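Local atomic coordinates of reducing-end xylose-releasing exo-oligoxylanase Rex8A (PDB entry 6SUD), a protein that hydrolyses xylooligosaccharides as an exo-oligoxylanase, releasing xylose from their reducing ends during the breakdown of xylan. Residues Y98-E103 with Q154-K159; C164-E169 with N211-T216; A266-A271 with N363-F368; A271-D276 with Q288-I293. The protein carries 1 engineered substitution. One frame throughout, in Å; residues are numbered along the deposited sequence.

Interaction 1: residues Y98-E103 with Q154-K159; sequences YMQHTE and QAQARK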
loop_
_atom_site.group_PDB
_atom_site.type_symbol
_atom_site.label_atom_id
_atom_site.label_comp_id
_atom_site.label_asym_id
_atom_site.label_seq_id
_atom_site.Cartn_x
_atom_site.Cartn_y
_atom_site.Cartn_z
ATOM N N TYR A 98 14.741 -7.790 13.367
ATOM C CA TYR A 98 14.485 -6.725 14.374
ATOM C C TYR A 98 13.002 -6.568 14.726
ATOM O O TYR A 98 12.715 -6.199 15.881
ATOM C CB TYR A 98 15.071 -5.397 13.901
ATOM C CG TYR A 98 16.573 -5.401 13.799
ATOM C CD1 TYR A 98 17.365 -5.790 14.868
ATOM C CD2 TYR A 98 17.201 -4.995 12.632
ATOM C CE1 TYR A 98 18.748 -5.778 14.778
ATOM C CE2 TYR A 98 18.579 -4.975 12.529
ATOM C CZ TYR A 98 19.354 -5.365 13.605
ATOM O OH TYR A 98 20.714 -5.348 13.482
ATOM N N MET A 99 12.089 -6.824 13.788
ATOM C CA MET A 99 10.686 -6.346 13.918
ATOM C C MET A 99 9.718 -7.491 14.235
ATOM O O MET A 99 8.771 -7.225 15.007
ATOM C CB MET A 99 10.256 -5.603 12.655
ATOM C CG MET A 99 11.141 -4.390 12.396
ATOM S SD MET A 99 10.650 -3.522 10.906
ATOM C CE MET A 99 9.561 -2.272 11.587
ATOM N N GLN A 100 9.918 -8.691 13.681
ATOM C CA GLN A 100 8.940 -9.806 13.834
ATOM C C GLN A 100 9.047 -10.370 15.254
ATOM O O GLN A 100 10.154 -10.723 15.676
ATOM C CB GLN A 100 9.146 -10.928 12.816
ATOM C CG GLN A 100 7.980 -11.916 12.768
ATOM C CD GLN A 100 8.107 -12.939 11.665
ATOM O OE1 GLN A 100 9.205 -13.409 11.348
ATOM N NE2 GLN A 100 6.973 -13.290 11.073
ATOM N N HIS A 101 7.912 -10.467 15.943
ATOM C CA HIS A 101 7.784 -11.051 17.304
ATOM C C HIS A 101 7.916 -12.579 17.246
ATOM O O HIS A 101 7.263 -13.203 16.391
ATOM C CB HIS A 101 6.446 -10.652 17.920
ATOM C CG HIS A 101 6.330 -9.204 18.240
ATOM N ND1 HIS A 101 7.009 -8.624 19.299
ATOM C CD2 HIS A 101 5.598 -8.220 17.672
ATOM C CE1 HIS A 101 6.702 -7.343 19.364
ATOM N NE2 HIS A 101 5.837 -7.066 18.376
ATOM N N THR A 102 8.692 -13.168 18.159
ATOM C CA THR A 102 8.898 -14.640 18.225
ATOM C C THR A 102 7.982 -15.266 19.284
ATOM O O THR A 102 7.813 -16.502 19.238
ATOM C CB THR A 102 10.370 -14.994 18.469
ATOM O OG1 THR A 102 10.779 -14.440 19.717
ATOM C CG2 THR A 102 11.276 -14.492 17.370
ATOM N N GLU A 103 7.416 -14.462 20.189
ATOM C CA GLU A 103 6.548 -14.955 21.296
ATOM C C GLU A 103 5.516 -13.895 21.688
ATOM O O GLU A 103 5.678 -12.719 21.305
ATOM C CB GLU A 103 7.393 -15.358 22.511
ATOM C CG GLU A 103 7.955 -14.197 23.312
ATOM C CD GLU A 103 9.223 -13.548 22.781
ATOM O OE1 GLU A 103 9.589 -13.827 21.624
ATOM O OE2 GLU A 103 9.837 -12.755 23.528
ATOM N N GLN A 154 7.686 -18.295 0.608
ATOM C CA GLN A 154 6.277 -18.782 0.607
ATOM C C GLN A 154 5.877 -19.163 2.034
ATOM O O GLN A 154 4.798 -18.730 2.472
ATOM C CB GLN A 154 6.059 -19.974 -0.329
ATOM C CG GLN A 154 4.592 -20.331 -0.513
ATOM C CD GLN A 154 4.412 -21.627 -1.269
ATOM O OE1 GLN A 154 4.085 -21.637 -2.451
ATOM N NE2 GLN A 154 4.643 -22.739 -0.593
ATOM N N ALA A 155 6.706 -19.935 2.743
ATOM C CA ALA A 155 6.386 -20.392 4.122
ATOM C C ALA A 155 6.351 -19.185 5.073
ATOM O O ALA A 155 5.507 -19.168 6.003
ATOM C CB ALA A 155 7.360 -21.446 4.576
ATOM N N GLN A 156 7.216 -18.194 4.844
ATOM C CA GLN A 156 7.247 -16.934 5.635
ATOM C C GLN A 156 5.930 -16.178 5.428
ATOM O O GLN A 156 5.340 -15.767 6.420
ATOM C CB GLN A 156 8.459 -16.069 5.269
ATOM C CG GLN A 156 9.813 -16.676 5.660
ATOM C CD GLN A 156 10.019 -16.834 7.150
ATOM O OE1 GLN A 156 9.442 -16.116 7.968
ATOM N NE2 GLN A 156 10.871 -17.781 7.520
ATOM N N ALA A 157 5.460 -16.033 4.188
ATOM C CA ALA A 157 4.172 -15.371 3.867
ATOM C C ALA A 157 3.026 -16.066 4.602
ATOM O O ALA A 157 2.176 -15.352 5.195
ATOM C CB ALA A 157 3.910 -15.388 2.383
ATOM N N ARG A 158 2.985 -17.398 4.522
ATOM C CA ARG A 158 1.882 -18.242 5.064
ATOM C C ARG A 158 1.846 -18.136 6.585
ATOM O O ARG A 158 0.743 -18.125 7.147
ATOM C CB ARG A 158 2.046 -19.696 4.625
ATOM C CG ARG A 158 1.606 -19.906 3.187
ATOM C CD ARG A 158 1.972 -21.264 2.631
ATOM N NE ARG A 158 1.299 -21.490 1.361
ATOM C CZ ARG A 158 1.424 -22.586 0.626
ATOM N NH1 ARG A 158 2.212 -23.571 1.040
ATOM N NH2 ARG A 158 0.767 -22.690 -0.515
ATOM N N LYS A 159 3.020 -18.063 7.202
ATOM C CA LYS A 159 3.195 -17.846 8.661
ATOM C C LYS A 159 2.575 -16.508 9.089
ATOM O O LYS A 159 1.869 -16.480 10.111
ATOM C CB LYS A 159 4.687 -17.869 8.976
ATOM C CG LYS A 159 5.069 -17.662 10.425
ATOM C CD LYS A 159 6.568 -17.767 10.604
ATOM C CE LYS A 159 7.037 -17.240 11.937
ATOM N NZ LYS A 159 8.408 -17.710 12.227
HETATM O O HOH W 1 6.995 -14.908 8.615
HETATM O O HOH W 2 9.747 -15.971 10.657
#
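Gln100 lays its carboxamide against the aliphatic end of Lys159, NE2 coming within 4.0 Å of CE where the two extended side chains pass at a slant. With CG anti to the backbone N (chi1 -168°), the Gln100 chain carries its amide toward helix 153-170, and the outstretched Lys159 chain brings CE and NZ up to it. The backbones stay well apart, 11.0 Å at the closest CA pair, Gln100 and Gln156, so direct contact is sparse and two waters do most of the joining. Water 1 accepts from Gln100 NE2 at 2.9 Å and donates to both Gln156 O and Gln156 OE1. Water 2 accepts from Lys159 NZ at 2.7 Å and gives its hydrogens to Gln100 OE1 and Gln156 OE1. Gln156 OE1 thus receives a bond from each water, 2.8 Å from water 1 and 2.7 Å from water 2, and its NE2 bonds Asp152, just before the helix begins, which fixes the amide's flip. The Gln100 amide is oriented in turn by NE2, which also donates to the carbonyl of Asp108. Glutamine suits both places because one end accepts while the other donates; lysine adds a long apolar stem and a charged donor. The contact is a water-bridged tie between the segment following helix 85-99 and the side of helix 153-170, within the (alpha/alpha)6 barrel of glycoside hydrolase family 8.

Interaction 2: residues C164-E169 with N211-T216; sequences CLHQGE and NEQDRT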
loop_
_atom_site.group_PDB
_atom_site.type_symbol
_atom_site.label_atom_id
_atom_site.label_comp_id
_atom_site.label_asym_id
_atom_site.label_seq_id
_atom_site.Cartn_x
_atom_site.Cartn_y
_atom_site.Cartn_z
ATOM N N CYS A 164 -2.368 -13.653 11.210
ATOM C CA CYS A 164 -3.375 -12.616 10.862
ATOM C C CYS A 164 -4.796 -13.125 11.125
ATOM O O CYS A 164 -5.637 -12.323 11.550
ATOM C CB CYS A 164 -3.264 -12.210 9.403
ATOM S SG CYS A 164 -1.827 -11.153 9.092
ATOM N N LEU A 165 -5.074 -14.401 10.850
ATOM C CA LEU A 165 -6.444 -14.944 11.016
ATOM C C LEU A 165 -6.601 -15.696 12.340
ATOM O O LEU A 165 -7.743 -15.733 12.824
ATOM C CB LEU A 165 -6.788 -15.853 9.836
ATOM C CG LEU A 165 -6.776 -15.185 8.465
ATOM C CD1 LEU A 165 -7.395 -16.114 7.433
ATOM C CD2 LEU A 165 -7.500 -13.837 8.494
ATOM N N HIS A 166 -5.525 -16.250 12.908
ATOM C CA HIS A 166 -5.627 -17.265 13.990
ATOM C C HIS A 166 -4.898 -16.851 15.268
ATOM O O HIS A 166 -4.810 -17.704 16.173
ATOM C CB HIS A 166 -5.099 -18.607 13.481
ATOM C CG HIS A 166 -5.854 -19.122 12.307
ATOM N ND1 HIS A 166 -7.167 -19.543 12.405
ATOM C CD2 HIS A 166 -5.490 -19.287 11.020
ATOM C CE1 HIS A 166 -7.578 -19.955 11.215
ATOM N NE2 HIS A 166 -6.565 -19.812 10.355
ATOM N N GLN A 167 -4.405 -15.611 15.359
ATOM C CA GLN A 167 -3.693 -15.112 16.567
ATOM C C GLN A 167 -4.562 -15.334 17.814
ATOM O O GLN A 167 -3.974 -15.678 18.854
ATOM C CB GLN A 167 -3.303 -13.640 16.419
ATOM C CG GLN A 167 -2.380 -13.127 17.509
ATOM C CD GLN A 167 -0.979 -13.677 17.407
ATOM O OE1 GLN A 167 -0.659 -14.732 17.968
ATOM N NE2 GLN A 167 -0.120 -12.956 16.701
ATOM N N GLY A 168 -5.885 -15.148 17.735
ATOM C CA GLY A 168 -6.790 -15.289 18.895
ATOM C C GLY A 168 -6.807 -16.699 19.469
ATOM O O GLY A 168 -7.234 -16.863 20.624
ATOM N N GLU A 169 -6.376 -17.683 18.678
ATOM C CA GLU A 169 -6.397 -19.121 19.047
ATOM C C GLU A 169 -5.075 -19.481 19.730
ATOM O O GLU A 169 -5.095 -20.367 20.593
ATOM C CB GLU A 169 -6.719 -19.949 17.799
ATOM C CG GLU A 169 -8.126 -19.672 17.281
ATOM C CD GLU A 169 -8.425 -20.013 15.831
ATOM O OE1 GLU A 169 -7.527 -20.541 15.167
ATOM O OE2 GLU A 169 -9.562 -19.748 15.373
ATOM N N ASN A 211 -2.228 -20.705 3.273
ATOM C CA ASN A 211 -2.568 -22.045 3.816
ATOM C C ASN A 211 -3.954 -22.460 3.301
ATOM O O ASN A 211 -4.881 -21.629 3.322
ATOM C CB ASN A 211 -2.508 -22.065 5.341
ATOM C CG ASN A 211 -1.093 -22.088 5.877
ATOM O OD1 ASN A 211 -0.147 -22.436 5.169
ATOM N ND2 ASN A 211 -0.931 -21.677 7.120
ATOM N N GLU A 212 -4.091 -23.721 2.885
ATOM C CA GLU A 212 -5.318 -24.248 2.225
ATOM C C GLU A 212 -6.558 -23.955 3.081
ATOM O O GLU A 212 -7.571 -23.524 2.509
ATOM C CB GLU A 212 -5.180 -25.748 1.960
ATOM C CG GLU A 212 -4.190 -26.061 0.854
ATOM C CD GLU A 212 -4.154 -27.517 0.430
ATOM O OE1 GLU A 212 -3.928 -28.377 1.311
ATOM O OE2 GLU A 212 -4.362 -27.791 -0.780
ATOM N N GLN A 213 -6.469 -24.149 4.400
ATOM C CA GLN A 213 -7.623 -24.032 5.337
ATOM C C GLN A 213 -8.188 -22.604 5.308
ATOM O O GLN A 213 -9.353 -22.434 5.679
ATOM C CB GLN A 213 -7.240 -24.429 6.769
ATOM C CG GLN A 213 -6.201 -23.519 7.424
ATOM C CD GLN A 213 -6.042 -23.707 8.915
ATOM O OE1 GLN A 213 -6.798 -24.420 9.565
ATOM N NE2 GLN A 213 -5.038 -23.051 9.476
ATOM N N ASP A 214 -7.393 -21.617 4.887
ATOM C CA ASP A 214 -7.776 -20.180 4.966
ATOM C C ASP A 214 -8.248 -19.658 3.604
ATOM O O ASP A 214 -8.703 -18.504 3.549
ATOM C CB ASP A 214 -6.620 -19.350 5.525
ATOM C CG ASP A 214 -6.305 -19.626 6.986
ATOM O OD1 ASP A 214 -7.191 -20.147 7.690
ATOM O OD2 ASP A 214 -5.180 -19.320 7.410
ATOM N N ARG A 215 -8.168 -20.448 2.535
ATOM C CA ARG A 215 -8.388 -19.901 1.168
ATOM C C ARG A 215 -9.828 -19.404 1.000
ATOM O O ARG A 215 -9.998 -18.337 0.374
ATOM C CB ARG A 215 -7.938 -20.909 0.113
ATOM C CG ARG A 215 -6.422 -20.996 0.042
ATOM C CD ARG A 215 -5.887 -21.898 -1.036
ATOM N NE ARG A 215 -4.464 -22.087 -0.838
ATOM C CZ ARG A 215 -3.731 -23.001 -1.457
ATOM N NH1 ARG A 215 -4.285 -23.801 -2.349
ATOM N NH2 ARG A 215 -2.438 -23.096 -1.199
ATOM N N THR A 216 -10.825 -20.108 1.550
ATOM C CA THR A 216 -12.248 -19.680 1.496
ATOM C C THR A 216 -12.399 -18.307 2.159
ATOM O O THR A 216 -13.042 -17.434 1.550
ATOM C CB THR A 216 -13.190 -20.707 2.131
ATOM O OG1 THR A 216 -13.166 -21.853 1.279
ATOM C CG2 THR A 216 -14.609 -20.201 2.263
#
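His166 stands between two carboxylates, one on each ring nitrogen: Asp214 reaches it across the contact and Glu169 from its own helix. NE2 donates to Asp214 OD1 over 2.8 Å with an N-H...O angle of 159°, meeting the syn side of the oxygen, which itself lies near the ring plane. Ring and carboxylate are turned only 26° apart. The ND1 bond to Glu169 OE1 is longer, 3.0 Å, and more bent, at 133°, the oxygen being tilted out of the ring plane. With both nitrogens donating, the imidazole is probably protonated, and the paired acids would favour that. Leu165 CD1 packs against the Asp214 carboxylate, 3.7 Å from Asp214 CG, and gives it an apolar flank, while Gln213 NE2 approaches the ring obliquely. Leu165 also reaches Phe217 and Trp218. This histidine-carboxylate bridge joins the end of helix 153-170 to the turn leading into helix 215-232, two helices of the family's (alpha/alpha)6 barrel.

Interaction 3: residues A266-A271 with N363-F368; sequences AYRVAA and NCLYFF. With XYP (beta-D-xylopyranose), chain K.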
loop_
_atom_site.group_PDB
_atom_site.type_symbol
_atom_site.label_atom_id
_atom_site.label_comp_id
_atom_site.label_asym_id
_atom_site.label_seq_id
_atom_site.Cartn_x
_atom_site.Cartn_y
_atom_site.Cartn_z
ATOM N N ALA A 266 -5.765 8.070 3.762
ATOM C CA ALA A 266 -6.910 7.889 2.837
ATOM C C ALA A 266 -6.487 8.094 1.379
ATOM O O ALA A 266 -7.245 7.666 0.488
ATOM C CB ALA A 266 -8.055 8.795 3.213
ATOM N N TYR A 267 -5.335 8.713 1.110
ATOM C CA TYR A 267 -4.865 8.920 -0.283
ATOM C C TYR A 267 -4.761 7.582 -1.013
ATOM O O TYR A 267 -5.072 7.525 -2.226
ATOM C CB TYR A 267 -3.494 9.598 -0.318
ATOM C CG TYR A 267 -3.445 10.943 0.344
ATOM C CD1 TYR A 267 -4.603 11.606 0.719
ATOM C CD2 TYR A 267 -2.233 11.586 0.527
ATOM C CE1 TYR A 267 -4.560 12.854 1.310
ATOM C CE2 TYR A 267 -2.173 12.833 1.123
ATOM C CZ TYR A 267 -3.335 13.462 1.523
ATOM O OH TYR A 267 -3.267 14.701 2.092
ATOM N N ARG A 268 -4.389 6.524 -0.286
ATOM C CA ARG A 268 -4.067 5.204 -0.889
ATOM C C ARG A 268 -5.350 4.523 -1.373
ATOM O O ARG A 268 -5.235 3.675 -2.254
ATOM C CB ARG A 268 -3.286 4.341 0.101
ATOM C CG ARG A 268 -1.974 4.987 0.530
ATOM C CD ARG A 268 -1.375 4.197 1.672
ATOM N NE ARG A 268 -2.099 4.367 2.938
ATOM C CZ ARG A 268 -1.623 3.986 4.126
ATOM N NH1 ARG A 268 -0.466 3.358 4.200
ATOM N NH2 ARG A 268 -2.303 4.206 5.235
ATOM N N VAL A 269 -6.534 4.908 -0.881
ATOM C CA VAL A 269 -7.787 4.257 -1.333
ATOM C C VAL A 269 -7.909 4.346 -2.858
ATOM O O VAL A 269 -8.268 3.316 -3.461
ATOM C CB VAL A 269 -9.054 4.844 -0.698
ATOM C CG1 VAL A 269 -10.263 4.222 -1.362
ATOM C CG2 VAL A 269 -9.048 4.670 0.810
ATOM N N ALA A 270 -7.683 5.523 -3.445
ATOM C CA ALA A 270 -7.878 5.749 -4.897
ATOM C C ALA A 270 -6.916 4.848 -5.660
ATOM O O ALA A 270 -7.306 4.347 -6.726
ATOM C CB ALA A 270 -7.637 7.186 -5.289
ATOM N N ALA A 271 -5.711 4.681 -5.130
ATOM C CA ALA A 271 -4.639 3.855 -5.723
ATOM C C ALA A 271 -5.048 2.378 -5.660
ATOM O O ALA A 271 -4.893 1.686 -6.650
ATOM C CB ALA A 271 -3.336 4.078 -5.000
ATOM N N ASN A 363 7.155 9.829 -1.625
ATOM C CA ASN A 363 8.037 9.109 -2.581
ATOM C C ASN A 363 7.635 7.630 -2.666
ATOM O O ASN A 363 7.780 7.044 -3.757
ATOM C CB ASN A 363 9.501 9.310 -2.205
ATOM C CG ASN A 363 9.980 10.697 -2.582
ATOM O OD1 ASN A 363 9.217 11.488 -3.134
ATOM N ND2 ASN A 363 11.241 10.989 -2.321
ATOM N N CYS A 364 7.132 7.042 -1.582
ATOM C CA CYS A 364 6.590 5.654 -1.622
ATOM C C CYS A 364 5.392 5.616 -2.584
ATOM O O CYS A 364 5.406 4.800 -3.542
ATOM C CB CYS A 364 6.222 5.148 -0.232
ATOM S SG CYS A 364 7.665 4.833 0.826
ATOM N N LEU A 365 4.411 6.501 -2.371
ATOM C CA LEU A 365 3.171 6.554 -3.191
ATOM C C LEU A 365 3.547 6.892 -4.643
ATOM O O LEU A 365 2.983 6.248 -5.558
ATOM C CB LEU A 365 2.216 7.605 -2.617
ATOM C CG LEU A 365 1.270 7.141 -1.509
ATOM C CD1 LEU A 365 1.970 6.267 -0.486
ATOM C CD2 LEU A 365 0.612 8.332 -0.843
ATOM N N TYR A 366 4.467 7.840 -4.835
ATOM C CA TYR A 366 5.040 8.219 -6.159
ATOM C C TYR A 366 5.530 6.960 -6.883
ATOM O O TYR A 366 5.113 6.705 -8.035
ATOM C CB TYR A 366 6.186 9.223 -5.994
ATOM C CG TYR A 366 6.779 9.805 -7.257
ATOM C CD1 TYR A 366 7.727 9.119 -8.000
ATOM C CD2 TYR A 366 6.419 11.068 -7.691
ATOM C CE1 TYR A 366 8.290 9.659 -9.146
ATOM C CE2 TYR A 366 6.972 11.628 -8.829
ATOM C CZ TYR A 366 7.915 10.926 -9.560
ATOM O OH TYR A 366 8.474 11.475 -10.679
ATOM N N PHE A 367 6.384 6.171 -6.243
ATOM C CA PHE A 367 6.997 4.997 -6.911
ATOM C C PHE A 367 5.928 3.989 -7.335
ATOM O O PHE A 367 6.003 3.452 -8.462
ATOM C CB PHE A 367 8.055 4.320 -6.047
ATOM C CG PHE A 367 8.790 3.283 -6.848
ATOM C CD1 PHE A 367 9.796 3.652 -7.717
ATOM C CD2 PHE A 367 8.413 1.958 -6.808
ATOM C CE1 PHE A 367 10.444 2.712 -8.502
ATOM C CE2 PHE A 367 9.083 1.012 -7.570
ATOM C CZ PHE A 367 10.095 1.395 -8.415
ATOM N N PHE A 368 4.951 3.714 -6.471
ATOM C CA PHE A 368 3.877 2.748 -6.802
ATOM C C PHE A 368 3.084 3.260 -7.999
ATOM O O PHE A 368 2.727 2.442 -8.872
ATOM C CB PHE A 368 2.969 2.473 -5.614
ATOM C CG PHE A 368 3.635 1.687 -4.513
ATOM C CD1 PHE A 368 4.233 0.457 -4.761
ATOM C CD2 PHE A 368 3.603 2.154 -3.211
ATOM C CE1 PHE A 368 4.813 -0.271 -3.732
ATOM C CE2 PHE A 368 4.161 1.414 -2.180
ATOM C CZ PHE A 368 4.782 0.215 -2.448
HETATM O O1 XYP K . 1.761 6.216 10.700
HETATM C C1 XYP K . 1.384 4.856 10.386
HETATM C C2 XYP K . 0.555 4.726 9.106
HETATM C C3 XYP K . 0.077 3.297 8.882
HETATM C C4 XYP K . 1.085 2.325 9.485
HETATM C C5 XYP K . 2.477 2.943 9.416
HETATM O O2 XYP K . -0.554 5.634 9.102
HETATM O O3 XYP K . -0.108 3.115 7.468
HETATM O O4 XYP K . 0.737 2.076 10.850
HETATM O O5 XYP K . 2.590 4.110 10.229
#
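Leu365 spreads its two methyl groups over neighbouring side chains, CD2 lying 4.3 Å from Tyr267 CB and CD1 4.3 Å from Arg268 CG. Its torsions, chi1 -87° and chi2 43°, stand somewhat away from the usual staggered values and aim the fork at the start of helix 268-280. Leucine fits because a branched tip can touch both residues at once. Arg268 presents only its apolar stem here; a bend at chi3 (-72°) then swings the guanidinium away toward the sugar pocket. There its edge faces beta-D-xylopyranose in plane: NH1 donates to O3 over 3.3 Å, and NH2 adds a weak bond to the same oxygen. NH1 also bonds Tyr74 OH, and NE the carbonyl of Asp265, which together fix the group's rotation. The same xylose is hydrogen-bonded to Glu70, Asp128 and Asp265. Chemically, the contact splits Arg268 in two: an apolar stem packed beside Leu365, and a polar head whose two long bonds share one sugar oxygen and so probably add only modestly to the hold of those three acids.

Interaction 4: residues A271-D276 with Q288-I293; sequences ANVALD and QQSNRI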
loop_
_atom_site.group_PDB
_atom_site.type_symbol
_atom_site.label_atom_id
_atom_site.label_comp_id
_atom_site.label_asym_id
_atom_site.label_seq_id
_atom_site.Cartn_x
_atom_site.Cartn_y
_atom_site.Cartn_z
ATOM N N ALA A 271 -5.711 4.681 -5.130
ATOM C CA ALA A 271 -4.639 3.855 -5.723
ATOM C C ALA A 271 -5.048 2.378 -5.660
ATOM O O ALA A 271 -4.893 1.686 -6.650
ATOM C CB ALA A 271 -3.336 4.078 -5.000
ATOM N N ASN A 272 -5.552 1.939 -4.511
ATOM C CA ASN A 272 -5.887 0.523 -4.201
ATOM C C ASN A 272 -7.061 0.048 -5.058
ATOM O O ASN A 272 -7.017 -1.081 -5.601
ATOM C CB ASN A 272 -6.240 0.368 -2.724
ATOM C CG ASN A 272 -5.051 0.483 -1.796
ATOM O OD1 ASN A 272 -3.900 0.312 -2.216
ATOM N ND2 ASN A 272 -5.329 0.777 -0.532
ATOM N N VAL A 273 -8.103 0.866 -5.130
ATOM C CA VAL A 273 -9.294 0.567 -5.975
ATOM C C VAL A 273 -8.875 0.497 -7.450
ATOM O O VAL A 273 -9.313 -0.409 -8.141
ATOM C CB VAL A 273 -10.399 1.602 -5.737
ATOM C CG1 VAL A 273 -10.843 1.611 -4.298
ATOM C CG2 VAL A 273 -9.987 3.001 -6.119
ATOM N N ALA A 274 -8.040 1.425 -7.922
ATOM C CA ALA A 274 -7.539 1.447 -9.319
ATOM C C ALA A 274 -6.775 0.160 -9.647
ATOM O O ALA A 274 -6.954 -0.354 -10.751
ATOM C CB ALA A 274 -6.647 2.630 -9.531
ATOM N N LEU A 275 -5.939 -0.349 -8.730
ATOM C CA LEU A 275 -5.128 -1.556 -9.021
ATOM C C LEU A 275 -6.044 -2.790 -9.026
ATOM O O LEU A 275 -5.846 -3.649 -9.898
ATOM C CB LEU A 275 -3.966 -1.670 -8.031
ATOM C CG LEU A 275 -2.878 -2.684 -8.394
ATOM C CD1 LEU A 275 -2.233 -2.391 -9.742
ATOM C CD2 LEU A 275 -1.825 -2.721 -7.302
ATOM N N ASP A 276 -7.041 -2.861 -8.137
ATOM C CA ASP A 276 -8.014 -3.993 -8.107
ATOM C C ASP A 276 -8.766 -4.054 -9.444
ATOM O O ASP A 276 -9.039 -5.175 -9.949
ATOM C CB ASP A 276 -9.029 -3.850 -6.974
ATOM C CG ASP A 276 -9.930 -5.068 -6.847
ATOM O OD1 ASP A 276 -9.391 -6.183 -6.801
ATOM O OD2 ASP A 276 -11.172 -4.886 -6.830
ATOM N N GLN A 288 -16.345 4.584 -11.547
ATOM C CA GLN A 288 -17.061 5.820 -11.141
ATOM C C GLN A 288 -16.342 6.453 -9.942
ATOM O O GLN A 288 -16.145 7.671 -9.978
ATOM C CB GLN A 288 -18.553 5.529 -10.944
ATOM C CG GLN A 288 -19.238 4.995 -12.207
ATOM C CD GLN A 288 -18.960 5.774 -13.473
ATOM O OE1 GLN A 288 -18.773 6.996 -13.452
ATOM N NE2 GLN A 288 -18.904 5.083 -14.598
ATOM N N GLN A 289 -15.923 5.659 -8.951
ATOM C CA GLN A 289 -15.143 6.122 -7.778
ATOM C C GLN A 289 -13.881 6.833 -8.273
ATOM O O GLN A 289 -13.603 7.930 -7.804
ATOM C CB GLN A 289 -14.773 4.962 -6.850
ATOM C CG GLN A 289 -13.678 5.298 -5.848
ATOM C CD GLN A 289 -14.040 6.405 -4.895
ATOM O OE1 GLN A 289 -15.210 6.709 -4.676
ATOM N NE2 GLN A 289 -13.017 7.035 -4.331
ATOM N N SER A 290 -13.143 6.221 -9.200
ATOM C CA SER A 290 -11.924 6.828 -9.786
ATOM C C SER A 290 -12.269 8.154 -10.493
ATOM O O SER A 290 -11.550 9.131 -10.276
ATOM C CB SER A 290 -11.221 5.844 -10.674
ATOM O OG SER A 290 -10.912 4.663 -9.938
ATOM N N ASN A 291 -13.307 8.195 -11.320
ATOM C CA ASN A 291 -13.754 9.437 -12.018
ATOM C C ASN A 291 -14.067 10.545 -10.990
ATOM O O ASN A 291 -13.751 11.722 -11.263
ATOM C CB ASN A 291 -14.971 9.171 -12.911
ATOM C CG ASN A 291 -14.670 8.280 -14.101
ATOM O OD1 ASN A 291 -13.526 8.140 -14.510
ATOM N ND2 ASN A 291 -15.690 7.678 -14.682
ATOM N N ARG A 292 -14.725 10.193 -9.881
ATOM C CA ARG A 292 -15.218 11.163 -8.867
ATOM C C ARG A 292 -14.045 11.827 -8.177
ATOM O O ARG A 292 -14.018 13.077 -8.138
ATOM C CB ARG A 292 -16.073 10.514 -7.776
ATOM C CG ARG A 292 -17.459 10.171 -8.267
ATOM C CD ARG A 292 -18.456 9.796 -7.199
ATOM N NE ARG A 292 -19.620 9.292 -7.933
ATOM C CZ ARG A 292 -20.116 8.057 -7.880
ATOM N NH1 ARG A 292 -19.591 7.141 -7.080
ATOM N NH2 ARG A 292 -21.174 7.747 -8.607
ATOM N N ILE A 293 -13.109 11.029 -7.667
ATOM C CA ILE A 293 -11.968 11.638 -6.928
ATOM C C ILE A 293 -11.148 12.478 -7.908
ATOM O O ILE A 293 -10.731 13.561 -7.500
ATOM C CB ILE A 293 -11.144 10.610 -6.131
ATOM C CG1 ILE A 293 -10.411 11.317 -4.989
ATOM C CG2 ILE A 293 -10.229 9.797 -7.029
ATOM C CD1 ILE A 293 -9.612 10.405 -4.081
#
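The carboxamide of Gln289 turns its flat end away from Val273, NE2 donating to the carbonyl of Gly238, and its CG is the atom nearest the valine; farther round the same helix, the Arg292 guanidinium has Gln288 CB over one face, 4.0 Å above the plane and toward the rim. The two segments form a helical hairpin, the antiparallel pairing of consecutive helices from which the (alpha/alpha)6 barrel is built: helix 268-280 packs against helix 285-297. Val273 makes the contact from its side. Its CG2 sits 4.4 Å from Gln289 CG, and a compact beta-branched residue suits a position facing the neighbouring helix. Gln289 can offer methylene there because CG is anti to the backbone N (chi1 164°) and the chain then bends at chi2. Ala274 suits the neighbouring site through its smallness. Beyond the contact, Asp276 makes a salt bridge with Arg226 and bonds Gln286. Serine fits the apolar surface because its hydroxyl is already engaged with the carbonyl of Gln286, leaving Ser290 OG 4.3 Å from Val273 CG2.

Overall arrangement
Read from the N terminus, interaction 1 closes first, bringing helix 153-170 back to the segment that follows helix 85-99. Farther along that helix, interaction 2 opens and closes on 211-216; the two contacts are in series and touch, Arg158 CD lying 3.5 Å from Asn211 OD1. After helix 215-232 the chain enters helix 268-280, where interaction 3 opens its long loop to helix 359-373. Interaction 4 is a short hairpin wholly within that loop; it shares Ala271 with interaction 3, and Ala270 CB meets Ile293 CD1 at 4.0 Å. None of the loops cross. Interactions 1 and 4 lie on opposite sides of the chain's centre, their own centres about 32 Å apart, with interaction 3 close to the middle.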